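Local coordinates for protein mini spindles (Drosophila melanogaster, PDB 5VJC) that probably binds tubulin through its TOG domains, built of HEAT repeats, and so promotes microtubule dynamics and formation of the mitotic spindle, at residues A[27-32]-A[36-41]; A[57-62]-A[93-98]; A[175-180]-A[209-214]; A[236-239]-A[245-248]. One frame throughout, in Å; residues are numbered along the deposited sequence.

Overall arrangement
All four contacts lie in series along one chain of stacked helices, so none nests in or crosses another. Contact 1 folds the loop at 27-32 back on the start of helix 36-48. Contact 2 brings the end of helix 53-59 onto helix 89-99. The two touch through W29 and T97, and through T39 and F60. Contact 3 joins helix 169-178 to helix 209-217 on the other side of the chain's centre from contact 2, with about 31 Å between their centres. Contact 4 closes the short turn between helices 224-241 and 245-248, and M248 packs on V212 and Q209 of contact 3.

Contact 1: A[27-32]-A[36-41]; sequences LKWTFV and EEFTEL
The irregular backbone of 27-32 runs past the first turns of helix 36-48, closest where the CA atoms of W29 and F38 lie 7.5 Å apart. F31 CD1 sits over the middle of one face of the F38 ring, 3.8 Å from F38 CE1. The edge of F31 thus points at the F38 face, with planes at 53°. L27 CD1 lies over the opposite face of F38, towards the rim. The edge of F38 in turn points at the six-membered ring of W29, a T-shaped pair with planes at 86°. The W29, F31 and F38 rings form an aromatic cluster, which packs the loop on helix 36-48 of the HEAT-repeat array. W29 is also the centre of an inverse gamma turn. A chi1 of -161° swings the W29 indole away from its own N and beside F38, with W29 CZ3 3.4 Å from F38 O. The indole NE1 is hydrogen-bonded to T97 OG1 on helix 89-99. With F38 cut back to an alanine, the W29 and F31 rings would probably lose their shared partner, and a gap would open between loop and helix. Beside the cluster, L27 CD1 packs 3.6 Å from E37 CG. L41 CD2 approaches L27 O at 3.7 Å.

Contact 2: A[57-62]-A[93-98]; sequences ANMFHD and LKWLTL
Two helices of the stacked array meet here: the C-terminal end of helix 53-59 and the middle of helix 89-99. M59 and W95 carry the contact. W95 NE1 donates a nearly straight hydrogen bond to M59 O, 2.9 Å long with an angle of 171° at the hydrogen, though the position of that oxygen is less sure. The oxygen lies at the indole edge, in the ring plane. The M59 side chain passes over one indole face. Its CG is 3.9 Å from the centroid of the W95 five-membered ring, a CH-pi contact. Beyond CG the chain is extended (chi2 171°), which carries SD on above the same ring, at a distance of 4.6 Å from its centroid. F60, the first residue to leave the helix, turns its ring face to the indole edge, with planes at 80°. F60 CE1 also packs 4.2 Å from L98 CD1. V70 and I71 of helix 64-77 touch W95 as well. A leucine in place of W95 would probably leave M59 O without its indole donor and M59 without a flat surface to lie on. A Met-aromatic contact beside an indole-to-carbonyl hydrogen bond at a helix end here ties together two helices of a HEAT-repeat array.

Contact 3: A[175-180]-A[209-214]; sequences YVMEGL and QSAVRE
M177 of helix 169-178 and L180, a little farther along the chain, reach across to A211 and E214, near the start of helix 209-217. Both segments belong to the HEAT-repeat array of the TOG domain, and the contact joins two of its helices that are not neighbours in the chain. Their closest CA pair is M177 and A211, 7.5 Å apart. The interactions are of two sorts. The first is purely apolar. The methyl CE of M177 rests 3.7 Å from A211 CB, and its SD is a little farther from the same methyl. M177 has a doubly bent chain, with chi2 at -60° and chi3 at -66°. The bends bring CE against both A211 CB and the E214 side chain. L195 of helix 185-202 also touches M177. The second sort sets methyl groups against the aliphatic part of an acid. E214 has its CG anti to the backbone N (chi1 -166°). This turns CG towards helix 169-178, where M177 CE touches both CB and CG and L180 CD1 touches CG. M177 crosses E214 at a slant, while L180 and E214 run past each other in opposite directions. L180 is backed by L192 of helix 185-202 and by Q218. M177 CE lies 3.6 Å from E214 CG, and L180 CD1 meets the same CG from 3.9 Å.

Contact 4: A[236-239]-A[245-248]; sequences QVFF and TYKM
T245 faces V237 and F238 across the short turn that joins helix 224-241 to the weakly bonded helix 245-248. This is the tight part of the contact, with the CA atoms of F238 and T245 5.8 Å apart. T245 OG1 approaches F238 CA at 3.4 Å. T245 OG1 also lies 3.7 Å from F238 CD1, at the ring edge and near the ring plane. The polar partner of this hydroxyl is G242 O, to which OG1 is hydrogen-bonded. A chi1 of -48° sets OG1 beside the backbone N and turns the methyl to the V237 side. There T245 CG2 lies 4.0 Å from V237 CG1. V237 CG1 also meets M248 CE at 4.0 Å, after a bend at chi3 of M248. I199 of helix 185-202 also touches V237, and V212 of helix 209-217 touches M248. These contacts pack the turn, in the HEAT-repeat array, against helices 185-202 and 209-217. Within the second segment, M248 N hydrogen-bonds to T245 O. The other side is looser and less buried. F238 and Y246 are both partly exposed and meet obliquely, with ring centroids 6.0 Å apart and planes at 62°. Their closest atoms are F238 CE1 and Y246 CE2, at 4.0 Å. I264 of helix 254-264 touches both rings, and Y246 OH makes a weak hydrogen bond to D261 OD1.

Contact 1: A[27-32]-A[36-41]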
loop_
_atom_site.group_PDB
_atom_site.type_symbol
_atom_site.label_atom_id
_atom_site.label_comp_id
_atom_site.label_asym_id
_atom_site.label_seq_id
_atom_site.Cartn_x
_atom_site.Cartn_y
_atom_site.Cartn_z
ATOM N N LEU A 27 -15.241 9.837 -10.464
ATOM C CA LEU A 27 -13.904 9.390 -10.830
ATOM C C LEU A 27 -13.488 8.157 -10.049
ATOM O O LEU A 27 -13.682 8.082 -8.839
ATOM C CB LEU A 27 -12.882 10.507 -10.600
ATOM C CG LEU A 27 -13.084 11.720 -11.504
ATOM C CD1 LEU A 27 -12.232 12.894 -11.065
ATOM C CD2 LEU A 27 -12.764 11.334 -12.938
ATOM N N LYS A 28 -12.911 7.186 -10.741
ATOM C CA LYS A 28 -12.255 6.101 -10.043
ATOM C C LYS A 28 -11.034 6.651 -9.298
ATOM O O LYS A 28 -10.285 7.472 -9.834
ATOM C CB LYS A 28 -11.862 4.999 -11.019
ATOM C CG LYS A 28 -11.618 3.667 -10.355
ATOM C CD LYS A 28 -11.069 2.676 -11.357
ATOM C CE LYS A 28 -10.524 1.439 -10.661
ATOM N NZ LYS A 28 -9.490 0.788 -11.516
ATOM N N TRP A 29 -10.853 6.221 -8.052
ATOM C CA TRP A 29 -9.760 6.731 -7.232
ATOM C C TRP A 29 -8.420 6.132 -7.625
ATOM O O TRP A 29 -7.876 5.269 -6.925
ATOM C CB TRP A 29 -10.021 6.464 -5.755
ATOM C CG TRP A 29 -9.194 7.348 -4.867
ATOM C CD1 TRP A 29 -8.013 7.028 -4.238
ATOM C CD2 TRP A 29 -9.483 8.717 -4.515
ATOM N NE1 TRP A 29 -7.566 8.110 -3.508
ATOM C CE2 TRP A 29 -8.446 9.157 -3.667
ATOM C CE3 TRP A 29 -10.527 9.604 -4.833
ATOM C CZ2 TRP A 29 -8.421 10.449 -3.124
ATOM C CZ3 TRP A 29 -10.492 10.902 -4.298
ATOM C CH2 TRP A 29 -9.443 11.308 -3.459
ATOM N N THR A 30 -7.889 6.603 -8.745
ATOM C CA THR A 30 -6.616 6.127 -9.272
ATOM C C THR A 30 -5.938 7.275 -9.997
ATOM O O THR A 30 -6.587 8.003 -10.752
ATOM C CB THR A 30 -6.795 4.934 -10.240
ATOM O OG1 THR A 30 -5.558 4.684 -10.915
ATOM C CG2 THR A 30 -7.856 5.242 -11.284
ATOM N N PHE A 31 -4.647 7.462 -9.746
ATOM C CA PHE A 31 -3.913 8.577 -10.333
ATOM C C PHE A 31 -2.415 8.451 -10.119
ATOM O O PHE A 31 -1.967 7.758 -9.209
ATOM C CB PHE A 31 -4.384 9.911 -9.750
ATOM C CG PHE A 31 -4.567 9.887 -8.258
ATOM C CD1 PHE A 31 -5.838 9.737 -7.705
ATOM C CD2 PHE A 31 -3.478 10.012 -7.410
ATOM C CE1 PHE A 31 -6.023 9.728 -6.330
ATOM C CE2 PHE A 31 -3.651 9.988 -6.039
ATOM C CZ PHE A 31 -4.929 9.847 -5.497
ATOM N N VAL A 32 -1.655 9.137 -10.966
ATOM C CA VAL A 32 -0.217 9.253 -10.799
ATOM C C VAL A 32 0.056 10.248 -9.686
ATOM O O VAL A 32 0.756 9.959 -8.723
ATOM C CB VAL A 32 0.474 9.724 -12.097
ATOM C CG1 VAL A 32 1.912 10.147 -11.815
ATOM C CG2 VAL A 32 0.424 8.635 -13.158
ATOM N N GLU A 36 -6.856 18.471 -8.242
ATOM C CA GLU A 36 -7.939 19.035 -7.439
ATOM C C GLU A 36 -9.284 18.338 -7.668
ATOM O O GLU A 36 -10.141 18.362 -6.793
ATOM C CB GLU A 36 -8.096 20.550 -7.714
ATOM C CG GLU A 36 -9.118 21.226 -6.764
ATOM C CD GLU A 36 -9.356 22.714 -7.038
ATOM O OE1 GLU A 36 -9.817 23.051 -8.145
ATOM O OE2 GLU A 36 -9.093 23.550 -6.140
ATOM N N GLU A 37 -9.480 17.727 -8.832
ATOM C CA GLU A 37 -10.734 17.030 -9.081
ATOM C C GLU A 37 -10.909 15.893 -8.077
ATOM O O GLU A 37 -12.028 15.574 -7.698
ATOM C CB GLU A 37 -10.816 16.488 -10.512
ATOM C CG GLU A 37 -9.760 15.455 -10.878
ATOM C CD GLU A 37 -8.545 16.053 -11.583
ATOM O OE1 GLU A 37 -8.249 17.258 -11.378
ATOM O OE2 GLU A 37 -7.889 15.312 -12.352
ATOM N N PHE A 38 -9.803 15.312 -7.613
ATOM C CA PHE A 38 -9.901 14.246 -6.622
ATOM C C PHE A 38 -10.175 14.825 -5.245
ATOM O O PHE A 38 -10.977 14.298 -4.500
ATOM C CB PHE A 38 -8.641 13.377 -6.642
ATOM C CG PHE A 38 -8.538 12.528 -7.886
ATOM C CD1 PHE A 38 -9.276 11.360 -8.005
ATOM C CD2 PHE A 38 -7.744 12.929 -8.958
ATOM C CE1 PHE A 38 -9.211 10.595 -9.145
ATOM C CE2 PHE A 38 -7.671 12.154 -10.104
ATOM C CZ PHE A 38 -8.413 10.987 -10.195
ATOM N N THR A 39 -9.550 15.947 -4.923
ATOM C CA THR A 39 -9.823 16.599 -3.654
ATOM C C THR A 39 -11.296 17.060 -3.570
ATOM O O THR A 39 -11.947 16.899 -2.539
ATOM C CB THR A 39 -8.857 17.777 -3.457
ATOM O OG1 THR A 39 -7.535 17.245 -3.330
ATOM C CG2 THR A 39 -9.197 18.557 -2.214
ATOM N N GLU A 40 -11.833 17.584 -4.666
ATOM C CA GLU A 40 -13.227 18.057 -4.673
ATOM C C GLU A 40 -14.224 16.913 -4.583
ATOM O O GLU A 40 -15.216 17.001 -3.859
ATOM C CB GLU A 40 -13.511 18.900 -5.923
ATOM C CG GLU A 40 -12.784 20.245 -5.905
ATOM C CD GLU A 40 -12.821 20.888 -4.520
ATOM O OE1 GLU A 40 -13.943 21.114 -4.003
ATOM O OE2 GLU A 40 -11.732 21.134 -3.939
ATOM N N LEU A 41 -13.966 15.836 -5.312
ATOM C CA LEU A 41 -14.790 14.626 -5.181
ATOM C C LEU A 41 -14.813 14.107 -3.740
ATOM O O LEU A 41 -15.877 13.855 -3.165
ATOM C CB LEU A 41 -14.274 13.532 -6.121
ATOM C CG LEU A 41 -14.836 12.134 -5.861
ATOM C CD1 LEU A 41 -16.328 12.118 -6.200
ATOM C CD2 LEU A 41 -14.081 11.120 -6.683
#

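Contact 2: A[57-62]-A[93-98]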
loop_
_atom_site.group_PDB
_atom_site.type_symbol
_atom_site.label_atom_id
_atom_site.label_comp_id
_atom_site.label_asym_id
_atom_site.label_seq_id
_atom_site.Cartn_x
_atom_site.Cartn_y
_atom_site.Cartn_z
ATOM N N ALA A 57 -13.199 20.641 7.056
ATOM C CA ALA A 57 -12.439 21.876 6.880
ATOM C C ALA A 57 -10.942 21.658 7.144
ATOM O O ALA A 57 -10.102 22.085 6.347
ATOM C CB ALA A 57 -12.990 22.988 7.793
ATOM N N ASN A 58 -10.627 20.978 8.247
ATOM C CA ASN A 58 -9.237 20.685 8.624
ATOM C C ASN A 58 -8.555 19.715 7.677
ATOM O O ASN A 58 -7.355 19.817 7.430
ATOM C CB ASN A 58 -9.179 20.123 10.045
ATOM C CG ASN A 58 -9.399 21.190 11.090
ATOM O OD1 ASN A 58 -9.028 22.343 10.882
ATOM N ND2 ASN A 58 -10.014 20.820 12.211
ATOM N N MET A 59 -9.342 18.788 7.141
ATOM C CA MET A 59 -8.860 17.756 6.232
ATOM C C MET A 59 -8.310 18.345 4.945
ATOM O O MET A 59 -7.339 17.832 4.379
ATOM C CB MET A 59 -9.986 16.767 5.909
ATOM C CG MET A 59 -10.174 15.685 6.954
ATOM S SD MET A 59 -11.669 14.701 6.674
ATOM C CE MET A 59 -11.334 13.329 7.758
ATOM N N PHE A 60 -8.923 19.427 4.479
ATOM C CA PHE A 60 -8.508 19.994 3.207
ATOM C C PHE A 60 -7.817 21.355 3.373
ATOM O O PHE A 60 -7.646 22.104 2.422
ATOM C CB PHE A 60 -9.710 20.054 2.265
ATOM C CG PHE A 60 -10.293 18.688 1.988
ATOM C CD1 PHE A 60 -9.692 17.839 1.064
ATOM C CD2 PHE A 60 -11.384 18.216 2.708
ATOM C CE1 PHE A 60 -10.197 16.559 0.825
ATOM C CE2 PHE A 60 -11.899 16.929 2.481
ATOM C CZ PHE A 60 -11.307 16.099 1.543
ATOM N N HIS A 61 -7.367 21.631 4.587
ATOM C CA HIS A 61 -6.517 22.780 4.831
ATOM C C HIS A 61 -5.138 22.506 4.203
ATOM O O HIS A 61 -4.697 21.358 4.123
ATOM C CB HIS A 61 -6.411 23.043 6.335
ATOM C CG HIS A 61 -6.004 24.438 6.680
ATOM N ND1 HIS A 61 -4.763 24.955 6.369
ATOM C CD2 HIS A 61 -6.676 25.429 7.319
ATOM C CE1 HIS A 61 -4.686 26.203 6.798
ATOM N NE2 HIS A 61 -5.836 26.516 7.372
ATOM N N ASP A 62 -4.458 23.546 3.745
ATOM C CA ASP A 62 -3.153 23.353 3.119
ATOM C C ASP A 62 -2.057 23.087 4.155
ATOM O O ASP A 62 -1.023 22.516 3.834
ATOM C CB ASP A 62 -2.783 24.565 2.256
ATOM C CG ASP A 62 -2.934 24.287 0.757
ATOM O OD1 ASP A 62 -3.688 23.356 0.378
ATOM O OD2 ASP A 62 -2.298 25.007 -0.047
ATOM N N LEU A 93 -9.495 6.180 4.109
ATOM C CA LEU A 93 -8.375 5.643 3.339
ATOM C C LEU A 93 -8.022 6.606 2.207
ATOM O O LEU A 93 -6.839 6.904 1.999
ATOM C CB LEU A 93 -8.676 4.234 2.787
ATOM C CG LEU A 93 -8.823 3.117 3.838
ATOM C CD1 LEU A 93 -9.203 1.790 3.202
ATOM C CD2 LEU A 93 -7.520 2.957 4.703
ATOM N N LYS A 94 -9.039 7.106 1.495
ATOM C CA LYS A 94 -8.814 8.081 0.420
ATOM C C LYS A 94 -8.118 9.333 0.919
ATOM O O LYS A 94 -7.215 9.854 0.253
ATOM C CB LYS A 94 -10.123 8.486 -0.260
ATOM C CG LYS A 94 -10.686 7.440 -1.213
ATOM C CD LYS A 94 -12.054 7.861 -1.780
ATOM C CE LYS A 94 -12.526 6.839 -2.811
ATOM N NZ LYS A 94 -13.835 7.218 -3.426
ATOM N N TRP A 95 -8.542 9.831 2.074
ATOM C CA TRP A 95 -7.948 11.065 2.602
ATOM C C TRP A 95 -6.461 10.832 2.921
ATOM O O TRP A 95 -5.629 11.702 2.701
ATOM C CB TRP A 95 -8.680 11.558 3.858
ATOM C CG TRP A 95 -8.050 12.806 4.435
ATOM C CD1 TRP A 95 -8.118 14.074 3.921
ATOM C CD2 TRP A 95 -7.237 12.898 5.617
ATOM N NE1 TRP A 95 -7.398 14.945 4.713
ATOM C CE2 TRP A 95 -6.857 14.251 5.761
ATOM C CE3 TRP A 95 -6.806 11.971 6.576
ATOM C CZ2 TRP A 95 -6.057 14.692 6.810
ATOM C CZ3 TRP A 95 -6.004 12.416 7.623
ATOM C CH2 TRP A 95 -5.642 13.759 7.732
ATOM N N LEU A 96 -6.137 9.651 3.425
ATOM C CA LEU A 96 -4.741 9.363 3.732
ATOM C C LEU A 96 -3.918 9.220 2.446
ATOM O O LEU A 96 -2.780 9.675 2.405
ATOM C CB LEU A 96 -4.632 8.124 4.629
ATOM C CG LEU A 96 -5.215 8.491 6.003
ATOM C CD1 LEU A 96 -5.647 7.273 6.783
ATOM C CD2 LEU A 96 -4.208 9.371 6.807
ATOM N N THR A 97 -4.494 8.649 1.389
ATOM C CA THR A 97 -3.755 8.526 0.132
ATOM C C THR A 97 -3.355 9.913 -0.395
ATOM O O THR A 97 -2.295 10.054 -1.012
ATOM C CB THR A 97 -4.540 7.771 -0.982
ATOM O OG1 THR A 97 -5.657 8.550 -1.434
ATOM C CG2 THR A 97 -5.007 6.365 -0.508
ATOM N N LEU A 98 -4.175 10.938 -0.147
ATOM C CA LEU A 98 -3.759 12.299 -0.514
ATOM C C LEU A 98 -2.551 12.765 0.305
ATOM O O LEU A 98 -1.622 13.348 -0.232
ATOM C CB LEU A 98 -4.913 13.286 -0.342
ATOM C CG LEU A 98 -6.137 13.009 -1.201
ATOM C CD1 LEU A 98 -7.230 13.995 -0.795
ATOM C CD2 LEU A 98 -5.820 13.140 -2.706
#

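Contact 3: A[175-180]-A[209-214]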
loop_
_atom_site.group_PDB
_atom_site.type_symbol
_atom_site.label_atom_id
_atom_site.label_comp_id
_atom_site.label_asym_id
_atom_site.label_seq_id
_atom_site.Cartn_x
_atom_site.Cartn_y
_atom_site.Cartn_z
ATOM N N TYR A 175 0.342 -5.471 -6.747
ATOM C CA TYR A 175 0.697 -4.056 -6.513
ATOM C C TYR A 175 2.171 -3.851 -6.159
ATOM O O TYR A 175 2.798 -2.879 -6.586
ATOM C CB TYR A 175 -0.175 -3.470 -5.410
ATOM C CG TYR A 175 -1.603 -3.222 -5.852
ATOM C CD1 TYR A 175 -1.875 -2.403 -6.946
ATOM C CD2 TYR A 175 -2.668 -3.784 -5.176
ATOM C CE1 TYR A 175 -3.188 -2.163 -7.365
ATOM C CE2 TYR A 175 -3.980 -3.549 -5.579
ATOM C CZ TYR A 175 -4.228 -2.734 -6.678
ATOM O OH TYR A 175 -5.518 -2.483 -7.085
ATOM N N VAL A 176 2.732 -4.767 -5.379
ATOM C CA VAL A 176 4.149 -4.701 -5.073
ATOM C C VAL A 176 4.989 -4.876 -6.326
ATOM O O VAL A 176 5.974 -4.136 -6.516
ATOM C CB VAL A 176 4.568 -5.762 -4.036
ATOM C CG1 VAL A 176 6.107 -5.697 -3.833
ATOM C CG2 VAL A 176 3.847 -5.484 -2.729
ATOM N N MET A 177 4.600 -5.842 -7.167
ATOM C CA MET A 177 5.249 -6.065 -8.466
ATOM C C MET A 177 5.358 -4.765 -9.313
ATOM O O MET A 177 6.346 -4.560 -10.025
ATOM C CB MET A 177 4.494 -7.135 -9.276
ATOM C CG MET A 177 4.775 -8.593 -8.856
ATOM S SD MET A 177 6.531 -9.077 -9.007
ATOM C CE MET A 177 6.758 -8.992 -10.781
ATOM N N GLU A 178 4.351 -3.900 -9.229
ATOM C CA GLU A 178 4.350 -2.653 -10.020
ATOM C C GLU A 178 5.482 -1.755 -9.603
ATOM O O GLU A 178 5.990 -0.972 -10.407
ATOM C CB GLU A 178 3.029 -1.897 -9.874
ATOM C CG GLU A 178 1.866 -2.556 -10.569
ATOM C CD GLU A 178 2.151 -2.814 -12.044
ATOM O OE1 GLU A 178 2.548 -1.861 -12.756
ATOM O OE2 GLU A 178 2.001 -3.979 -12.487
ATOM N N GLY A 179 5.901 -1.904 -8.345
ATOM C CA GLY A 179 6.979 -1.117 -7.783
ATOM C C GLY A 179 8.317 -1.374 -8.446
ATOM O O GLY A 179 9.214 -0.552 -8.337
ATOM N N LEU A 180 8.463 -2.495 -9.152
ATOM C CA LEU A 180 9.723 -2.747 -9.856
ATOM C C LEU A 180 9.943 -1.761 -11.016
ATOM O O LEU A 180 11.057 -1.633 -11.511
ATOM C CB LEU A 180 9.788 -4.186 -10.391
ATOM C CG LEU A 180 9.582 -5.335 -9.400
ATOM C CD1 LEU A 180 9.915 -6.640 -10.062
ATOM C CD2 LEU A 180 10.411 -5.139 -8.134
ATOM N N GLN A 209 5.313 -17.683 -12.850
ATOM C CA GLN A 209 6.576 -17.758 -13.573
ATOM C C GLN A 209 6.932 -16.409 -14.195
ATOM O O GLN A 209 8.098 -16.034 -14.265
ATOM C CB GLN A 209 6.506 -18.842 -14.657
ATOM C CG GLN A 209 7.741 -18.910 -15.549
ATOM C CD GLN A 209 7.711 -20.076 -16.532
ATOM O OE1 GLN A 209 7.092 -21.115 -16.277
ATOM N NE2 GLN A 209 8.366 -19.892 -17.679
ATOM N N SER A 210 5.916 -15.674 -14.620
ATOM C CA SER A 210 6.127 -14.367 -15.226
ATOM C C SER A 210 6.679 -13.349 -14.232
ATOM O O SER A 210 7.483 -12.486 -14.593
ATOM C CB SER A 210 4.831 -13.856 -15.815
ATOM O OG SER A 210 3.862 -13.698 -14.801
ATOM N N ALA A 211 6.250 -13.447 -12.979
ATOM C CA ALA A 211 6.772 -12.553 -11.954
ATOM C C ALA A 211 8.232 -12.885 -11.682
ATOM O O ALA A 211 9.058 -11.992 -11.521
ATOM C CB ALA A 211 5.943 -12.644 -10.679
ATOM N N VAL A 212 8.550 -14.178 -11.644
ATOM C CA VAL A 212 9.923 -14.615 -11.455
ATOM C C VAL A 212 10.854 -14.017 -12.513
ATOM O O VAL A 212 11.952 -13.557 -12.206
ATOM C CB VAL A 212 10.045 -16.147 -11.512
ATOM C CG1 VAL A 212 11.499 -16.548 -11.389
ATOM C CG2 VAL A 212 9.200 -16.791 -10.417
ATOM N N ARG A 213 10.401 -14.064 -13.759
ATOM C CA ARG A 213 11.091 -13.475 -14.902
ATOM C C ARG A 213 11.399 -12.008 -14.624
ATOM O O ARG A 213 12.553 -11.559 -14.657
ATOM C CB ARG A 213 10.206 -13.604 -16.142
ATOM C CG ARG A 213 10.905 -13.544 -17.483
ATOM C CD ARG A 213 10.034 -14.238 -18.538
ATOM N NE ARG A 213 9.237 -15.339 -17.983
ATOM C CZ ARG A 213 7.921 -15.491 -18.153
ATOM N NH1 ARG A 213 7.222 -14.600 -18.852
ATOM N NH2 ARG A 213 7.301 -16.538 -17.619
ATOM N N GLU A 214 10.325 -11.290 -14.325
ATOM C CA GLU A 214 10.347 -9.873 -13.989
ATOM C C GLU A 214 11.328 -9.565 -12.857
ATOM O O GLU A 214 12.133 -8.642 -12.967
ATOM C CB GLU A 214 8.926 -9.436 -13.619
ATOM C CG GLU A 214 8.694 -7.943 -13.574
ATOM C CD GLU A 214 8.995 -7.272 -14.896
ATOM O OE1 GLU A 214 8.804 -7.931 -15.948
ATOM O OE2 GLU A 214 9.434 -6.096 -14.880
#

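Contact 4: A[236-239]-A[245-248]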
loop_
_atom_site.group_PDB
_atom_site.type_symbol
_atom_site.label_atom_id
_atom_site.label_comp_id
_atom_site.label_asym_id
_atom_site.label_seq_id
_atom_site.Cartn_x
_atom_site.Cartn_y
_atom_site.Cartn_z
ATOM N N GLN A 236 15.378 -17.143 -2.817
ATOM C CA GLN A 236 14.229 -17.640 -2.084
ATOM C C GLN A 236 13.337 -18.433 -3.016
ATOM O O GLN A 236 12.795 -19.490 -2.640
ATOM C CB GLN A 236 13.468 -16.483 -1.435
ATOM C CG GLN A 236 12.159 -16.876 -0.817
ATOM C CD GLN A 236 12.325 -17.858 0.333
ATOM O OE1 GLN A 236 12.947 -17.547 1.347
ATOM N NE2 GLN A 236 11.780 -19.056 0.167
ATOM N N VAL A 237 13.195 -17.949 -4.246
ATOM C CA VAL A 237 12.437 -18.701 -5.234
ATOM C C VAL A 237 13.136 -20.051 -5.469
ATOM O O VAL A 237 12.469 -21.078 -5.628
ATOM C CB VAL A 237 12.282 -17.929 -6.560
ATOM C CG1 VAL A 237 11.644 -18.796 -7.606
ATOM C CG2 VAL A 237 11.436 -16.669 -6.352
ATOM N N PHE A 238 14.470 -20.056 -5.448
ATOM C CA PHE A 238 15.208 -21.292 -5.709
ATOM C C PHE A 238 14.948 -22.352 -4.626
ATOM O O PHE A 238 14.750 -23.522 -4.939
ATOM C CB PHE A 238 16.710 -21.021 -5.829
ATOM C CG PHE A 238 17.529 -22.265 -6.063
ATOM C CD1 PHE A 238 17.344 -23.026 -7.218
ATOM C CD2 PHE A 238 18.472 -22.682 -5.133
ATOM C CE1 PHE A 238 18.093 -24.177 -7.442
ATOM C CE2 PHE A 238 19.217 -23.836 -5.351
ATOM C CZ PHE A 238 19.026 -24.580 -6.510
ATOM N N PHE A 239 14.928 -21.919 -3.366
ATOM C CA PHE A 239 14.657 -22.789 -2.220
ATOM C C PHE A 239 13.292 -23.455 -2.270
ATOM O O PHE A 239 13.084 -24.498 -1.648
ATOM C CB PHE A 239 14.765 -22.000 -0.913
ATOM C CG PHE A 239 16.162 -21.555 -0.571
ATOM C CD1 PHE A 239 17.265 -22.253 -1.022
ATOM C CD2 PHE A 239 16.368 -20.444 0.227
ATOM C CE1 PHE A 239 18.548 -21.837 -0.700
ATOM C CE2 PHE A 239 17.645 -20.025 0.556
ATOM C CZ PHE A 239 18.738 -20.723 0.093
ATOM N N THR A 245 13.856 -23.174 -11.399
ATOM C CA THR A 245 14.043 -21.732 -11.323
ATOM C C THR A 245 14.794 -21.242 -12.550
ATOM O O THR A 245 14.407 -20.250 -13.167
ATOM C CB THR A 245 14.821 -21.312 -10.063
ATOM O OG1 THR A 245 14.273 -21.963 -8.914
ATOM C CG2 THR A 245 14.735 -19.806 -9.862
ATOM N N TYR A 246 15.857 -21.961 -12.908
ATOM C CA TYR A 246 16.734 -21.562 -14.006
ATOM C C TYR A 246 15.981 -21.441 -15.323
ATOM O O TYR A 246 16.381 -20.690 -16.207
ATOM C CB TYR A 246 17.896 -22.548 -14.144
ATOM C CG TYR A 246 18.882 -22.452 -13.011
ATOM C CD1 TYR A 246 19.740 -21.369 -12.907
ATOM C CD2 TYR A 246 18.955 -23.441 -12.038
ATOM C CE1 TYR A 246 20.647 -21.269 -11.864
ATOM C CE2 TYR A 246 19.862 -23.351 -10.990
ATOM C CZ TYR A 246 20.705 -22.261 -10.910
ATOM O OH TYR A 246 21.611 -22.155 -9.874
ATOM N N LYS A 247 14.877 -22.166 -15.433
ATOM C CA LYS A 247 14.010 -22.090 -16.596
ATOM C C LYS A 247 13.045 -20.907 -16.470
ATOM O O LYS A 247 12.526 -20.405 -17.471
ATOM C CB LYS A 247 13.256 -23.417 -16.769
ATOM C CG LYS A 247 11.792 -23.312 -17.192
ATOM C CD LYS A 247 11.638 -23.366 -18.714
ATOM C CE LYS A 247 10.214 -23.018 -19.144
ATOM N NZ LYS A 247 10.079 -22.756 -20.608
ATOM N N MET A 248 12.832 -20.449 -15.236
ATOM C CA MET A 248 11.899 -19.350 -14.961
ATOM C C MET A 248 12.546 -17.953 -15.003
ATOM O O MET A 248 11.883 -16.970 -15.352
ATOM C CB MET A 248 11.224 -19.553 -13.594
ATOM C CG MET A 248 10.324 -20.776 -13.504
ATOM S SD MET A 248 9.277 -20.806 -12.027
ATOM C CE MET A 248 10.503 -20.955 -10.730
#